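Local coordinates for beta sliding clamp (PDB 6DJ8), which probably closes into a ring-shaped head-to-tail homodimer around DNA, tethering DNA polymerases and other proteins to it and making replication processive, at residues A[26-31]-A[228-233]; A[43-48]-A[54-59]. One frame throughout, in Å; residues are numbered along the deposited sequence. Where two conformers were deposited one is given.

Contacts 1 and 2 illustrate how helices and sheet are tied together in a processivity ring: one joins two helices of successive domains, the other is the β-hairpin on which the first of those helices rests. Their centres lie about 13 Å apart. Helix 19-29 runs between them, with its K28 side engaged in contact 1 while A29 and I26 face contact 2. A29 O lies 2.7 Å from S58 OG, probably a hydrogen bond, A29 CB packs 3.8 Å from I56 CG2, and I26 CG2 reaches L45 CD2 at 4.1 Å. Along the chain, the hairpin is nested inside the loop that contact 1 closes.

Contact 1: A[26-31]-A[228-233]; sequences IEKAKG and LKHLMS
A histidine-carboxylate hydrogen bond joins E27 and H230 between a helix of the N-terminal domain and one of the central domain, and its two flat groups stand almost perpendicular, 88° apart. The NE2-H of H230 points at E27 OE1 over 3.0 Å with an angle of 160° at the hydrogen; the oxygen sits at the ring's edge, nearly in its plane, and accepts the bond through its syn lone pair. E27 reaches this position because its chain bends at chi2 (-86°), which turns the carboxylate across to the other helix.

Alongside this polar bridge the contact is apolar. L231 sends CD2 against the aliphatic base of K28, 3.6 Å from CB and 3.7 Å from CG, while K28 CG also approaches H230 NE2 obliquely at 4.1 Å. Beyond CG the lysine runs extended past the leucine, where its NZ hydrogen-bonds to the hydroxyl of Y254.

As in related bacterial sliding rings, these helices belong to the inner layer of the ring, which surrounds the DNA. Helix 19-29 is flanked by helix 83-92, where Y87 touches E27; helix 223-231 packs beside helix 157-167, with L231 resting on F251 of strand 246-251 and I256 of strand 254-259.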
# COMPACT_ATOMS: atom_id res chain seq x y z
N ILE A 26 19.47 11.07 1.14
CA ILE A 26 19.59 9.94 0.23
C ILE A 26 18.23 9.61 -0.37
O ILE A 26 18.12 9.29 -1.56
CB ILE A 26 20.18 8.71 0.96
CG1 ILE A 26 21.65 8.90 1.31
CG2 ILE A 26 20.05 7.50 0.08
CD1 ILE A 26 22.07 7.87 2.40
N GLU A 27 17.19 9.61 0.45
CA GLU A 27 15.84 9.33 -0.04
C GLU A 27 15.48 10.31 -1.15
O GLU A 27 14.96 9.90 -2.20
CB GLU A 27 14.84 9.40 1.12
CG GLU A 27 13.44 8.91 0.80
CD GLU A 27 12.57 10.00 0.19
OE1 GLU A 27 12.87 11.19 0.41
OE2 GLU A 27 11.60 9.65 -0.52
N LYS A 28 15.79 11.59 -0.96
CA LYS A 28 15.51 12.59 -1.99
C LYS A 28 16.34 12.33 -3.24
O LYS A 28 15.79 12.24 -4.34
CB LYS A 28 15.81 13.99 -1.44
CG LYS A 28 14.78 14.47 -0.42
CD LYS A 28 15.26 15.71 0.29
CE LYS A 28 14.28 16.13 1.38
NZ LYS A 28 14.60 17.47 1.95
N ALA A 29 17.66 12.15 -3.08
CA ALA A 29 18.54 12.03 -4.24
C ALA A 29 18.18 10.83 -5.09
O ALA A 29 18.21 10.89 -6.32
CB ALA A 29 20.01 11.94 -3.79
N LYS A 30 17.82 9.72 -4.45
CA LYS A 30 17.56 8.52 -5.23
C LYS A 30 16.19 8.56 -5.89
O LYS A 30 15.86 7.65 -6.64
CB LYS A 30 17.71 7.26 -4.36
CG LYS A 30 16.50 6.87 -3.58
CD LYS A 30 16.84 5.77 -2.56
CE LYS A 30 15.80 4.65 -2.56
NZ LYS A 30 14.42 5.14 -2.33
N GLY A 31 15.42 9.62 -5.65
CA GLY A 31 14.11 9.72 -6.27
C GLY A 31 14.15 9.65 -7.78
O GLY A 31 13.22 9.13 -8.40
N LEU A 228 10.87 18.05 -8.02
CA LEU A 228 11.01 19.28 -7.25
C LEU A 228 9.94 19.41 -6.17
O LEU A 228 10.21 19.92 -5.08
CB LEU A 228 10.90 20.48 -8.19
CG LEU A 228 12.17 20.87 -8.94
CD1 LEU A 228 11.81 21.86 -10.00
CD2 LEU A 228 13.10 21.47 -7.93
N LYS A 229 8.70 19.03 -6.49
CA LYS A 229 7.65 19.26 -5.52
C LYS A 229 7.86 18.41 -4.27
O LYS A 229 7.41 18.81 -3.19
CB LYS A 229 6.26 19.02 -6.13
CG LYS A 229 5.98 17.67 -6.75
CD LYS A 229 4.57 17.67 -7.32
CE LYS A 229 4.37 16.67 -8.45
NZ LYS A 229 3.11 16.96 -9.21
N HIS A 230 8.60 17.31 -4.37
CA HIS A 230 9.03 16.55 -3.20
C HIS A 230 10.19 17.21 -2.47
O HIS A 230 10.39 16.96 -1.27
CB HIS A 230 9.41 15.13 -3.64
CG HIS A 230 9.93 14.26 -2.53
ND1 HIS A 230 9.31 14.15 -1.30
CD2 HIS A 230 11.03 13.46 -2.47
CE1 HIS A 230 9.99 13.32 -0.53
NE2 HIS A 230 11.04 12.89 -1.21
N LEU A 231 10.98 18.06 -3.15
CA LEU A 231 12.17 18.63 -2.52
C LEU A 231 11.91 19.96 -1.82
O LEU A 231 12.55 20.25 -0.81
CB LEU A 231 13.27 18.87 -3.57
CG LEU A 231 13.77 17.67 -4.35
CD1 LEU A 231 14.77 18.11 -5.36
CD2 LEU A 231 14.43 16.70 -3.39
N MET A 232 10.99 20.76 -2.32
CA MET A 232 10.86 22.13 -1.85
C MET A 232 10.05 22.19 -0.56
O MET A 232 8.91 21.73 -0.50
CB MET A 232 10.24 23.00 -2.93
CG MET A 232 11.26 23.49 -3.92
SD MET A 232 10.50 24.49 -5.17
CE MET A 232 9.28 25.26 -4.21
N SER A 233 10.66 22.81 0.46
CA SER A 233 10.03 22.92 1.76
C SER A 233 8.80 23.82 1.73
O SER A 233 7.86 23.61 2.51
CB SER A 233 11.05 23.46 2.76
OG SER A 233 11.42 24.79 2.45

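Contact 2: A[43-48]-A[54-59]; sequences SALLIE and LIIKST
L46 faces K57 and E48 faces I55 as hydrogen-bonded antiparallel pairs, each closed by two backbone bonds. In the first, L46 N donates to K57 O at 2.9 Å and K57 N donates back to L46 O at 2.7 Å; in the second, E48 N meets I55 O and I55 N meets E48 O, both at 2.7 Å. Between them I47 and I56 form the non-hydrogen-bonded pair, where the I47 CA-H leans toward I55 O at 3.2 Å.

On the face bearing I47 and I56, branched side chains mesh. I47 CG2 touches I56 CG1 at 3.9 Å, and I47 CD1 lies 3.9 Å from L54 CD1, the two side chains meeting at a slant; chi1 67° sets CG1 of I47 between the backbone N and the carbonyl carbon, and the unstaggered chi2 (134°) then turns CD1 toward L54. L45 adds its CD1 near I56 CG2, a looser touch.

This is the β-hairpin of strands 44-50 and 53-59 in the N-terminal domain; segments 44-48 and 54-59 run antiparallel, their directions 165° apart, within a sheet that continues into the central domain. Strand 77-82 hydrogen-bonds through its backbone at I81 with L45 and at V79 with I47; on the other flank, I69 bonds L54 and S67 bonds I56. Helix 19-29 lies over the I47-I56 face, I22 meeting L54 and E25 meeting I56.

The reverse face, carrying L46, E48, I55 and K57, is more polar. K57 stretches out extended past L46, CD 4.3 Å from L46 CD2, and its NZ binds Y142 O and N141 OD1, which anchor its tip. The E48 carboxylate makes long, weak ion pairs, OE1 with K78 NZ and OE2 with K50 NZ, while L80 packs on L46 and T68 of strand 64-70 on I55.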
# COMPACT_ATOMS: atom_id res chain seq x y z
N SER A 43 22.44 3.06 -11.17
CA SER A 43 21.65 2.83 -9.98
C SER A 43 22.35 3.36 -8.74
O SER A 43 21.84 3.21 -7.62
CB SER A 43 21.34 1.34 -9.82
OG SER A 43 20.46 0.91 -10.85
N ALA A 44 23.51 3.99 -8.91
CA ALA A 44 24.33 4.46 -7.81
C ALA A 44 24.15 5.95 -7.60
O ALA A 44 23.62 6.66 -8.46
CB ALA A 44 25.80 4.15 -8.08
N LEU A 45 24.61 6.43 -6.46
CA LEU A 45 24.80 7.86 -6.29
C LEU A 45 26.26 8.12 -5.93
O LEU A 45 27.00 7.22 -5.51
CB LEU A 45 23.85 8.43 -5.23
CG LEU A 45 23.78 7.73 -3.89
CD1 LEU A 45 24.94 8.17 -3.05
CD2 LEU A 45 22.47 8.03 -3.17
N LEU A 46 26.68 9.36 -6.11
CA LEU A 46 28.07 9.75 -5.89
C LEU A 46 28.08 10.66 -4.68
O LEU A 46 27.38 11.67 -4.66
CB LEU A 46 28.66 10.45 -7.12
CG LEU A 46 30.04 11.09 -6.94
CD1 LEU A 46 31.09 10.03 -6.72
CD2 LEU A 46 30.42 11.96 -8.16
N ILE A 47 28.84 10.29 -3.65
CA ILE A 47 28.99 11.13 -2.48
C ILE A 47 30.43 11.62 -2.43
O ILE A 47 31.36 10.88 -2.75
CB ILE A 47 28.61 10.43 -1.16
CG1 ILE A 47 29.58 9.31 -0.83
CG2 ILE A 47 27.17 9.95 -1.21
CD1 ILE A 47 30.02 9.34 0.61
N GLU A 48 30.59 12.89 -2.07
CA GLU A 48 31.91 13.50 -2.02
C GLU A 48 32.07 14.18 -0.68
O GLU A 48 31.19 14.95 -0.26
CB GLU A 48 32.12 14.50 -3.16
CG GLU A 48 33.28 15.43 -2.88
CD GLU A 48 33.62 16.35 -4.04
OE1 GLU A 48 32.71 16.66 -4.85
OE2 GLU A 48 34.80 16.75 -4.14
N LEU A 54 29.41 17.24 2.91
CA LEU A 54 29.17 16.08 2.08
C LEU A 54 28.33 16.49 0.87
O LEU A 54 27.25 17.07 1.04
CB LEU A 54 28.42 15.01 2.87
CG LEU A 54 28.26 13.68 2.14
CD1 LEU A 54 29.58 12.93 2.09
CD2 LEU A 54 27.14 12.85 2.76
N ILE A 55 28.81 16.18 -0.33
CA ILE A 55 28.06 16.46 -1.55
C ILE A 55 27.50 15.15 -2.06
O ILE A 55 28.25 14.19 -2.29
CB ILE A 55 28.93 17.11 -2.63
CG1 ILE A 55 29.66 18.36 -2.10
CG2 ILE A 55 28.07 17.44 -3.81
CD1 ILE A 55 28.78 19.34 -1.42
N ILE A 56 26.18 15.08 -2.21
CA ILE A 56 25.50 13.91 -2.74
C ILE A 56 25.00 14.25 -4.14
O ILE A 56 24.31 15.26 -4.32
CB ILE A 56 24.34 13.48 -1.82
CG1 ILE A 56 24.89 13.03 -0.46
CG2 ILE A 56 23.51 12.36 -2.46
CD1 ILE A 56 23.83 12.98 0.60
N LYS A 57 25.38 13.44 -5.12
CA LYS A 57 24.95 13.64 -6.50
C LYS A 57 24.21 12.41 -7.01
O LYS A 57 24.57 11.27 -6.67
CB LYS A 57 26.13 13.95 -7.43
CG LYS A 57 26.80 15.30 -7.18
CD LYS A 57 27.97 15.51 -8.16
CE LYS A 57 28.91 16.61 -7.70
NZ LYS A 57 30.08 16.81 -8.65
N SER A 58 23.18 12.65 -7.80
CA SER A 58 22.47 11.59 -8.49
C SER A 58 22.07 12.10 -9.86
O SER A 58 22.00 13.31 -10.09
CB SER A 58 21.24 11.10 -7.72
OG SER A 58 20.29 12.13 -7.60
N THR A 59 21.85 11.18 -10.79
CA THR A 59 21.37 11.60 -12.10
C THR A 59 20.60 10.45 -12.73
O THR A 59 20.82 9.28 -12.39
CB THR A 59 22.51 12.01 -13.04
OG1 THR A 59 21.98 12.42 -14.31
CG2 THR A 59 23.49 10.82 -13.24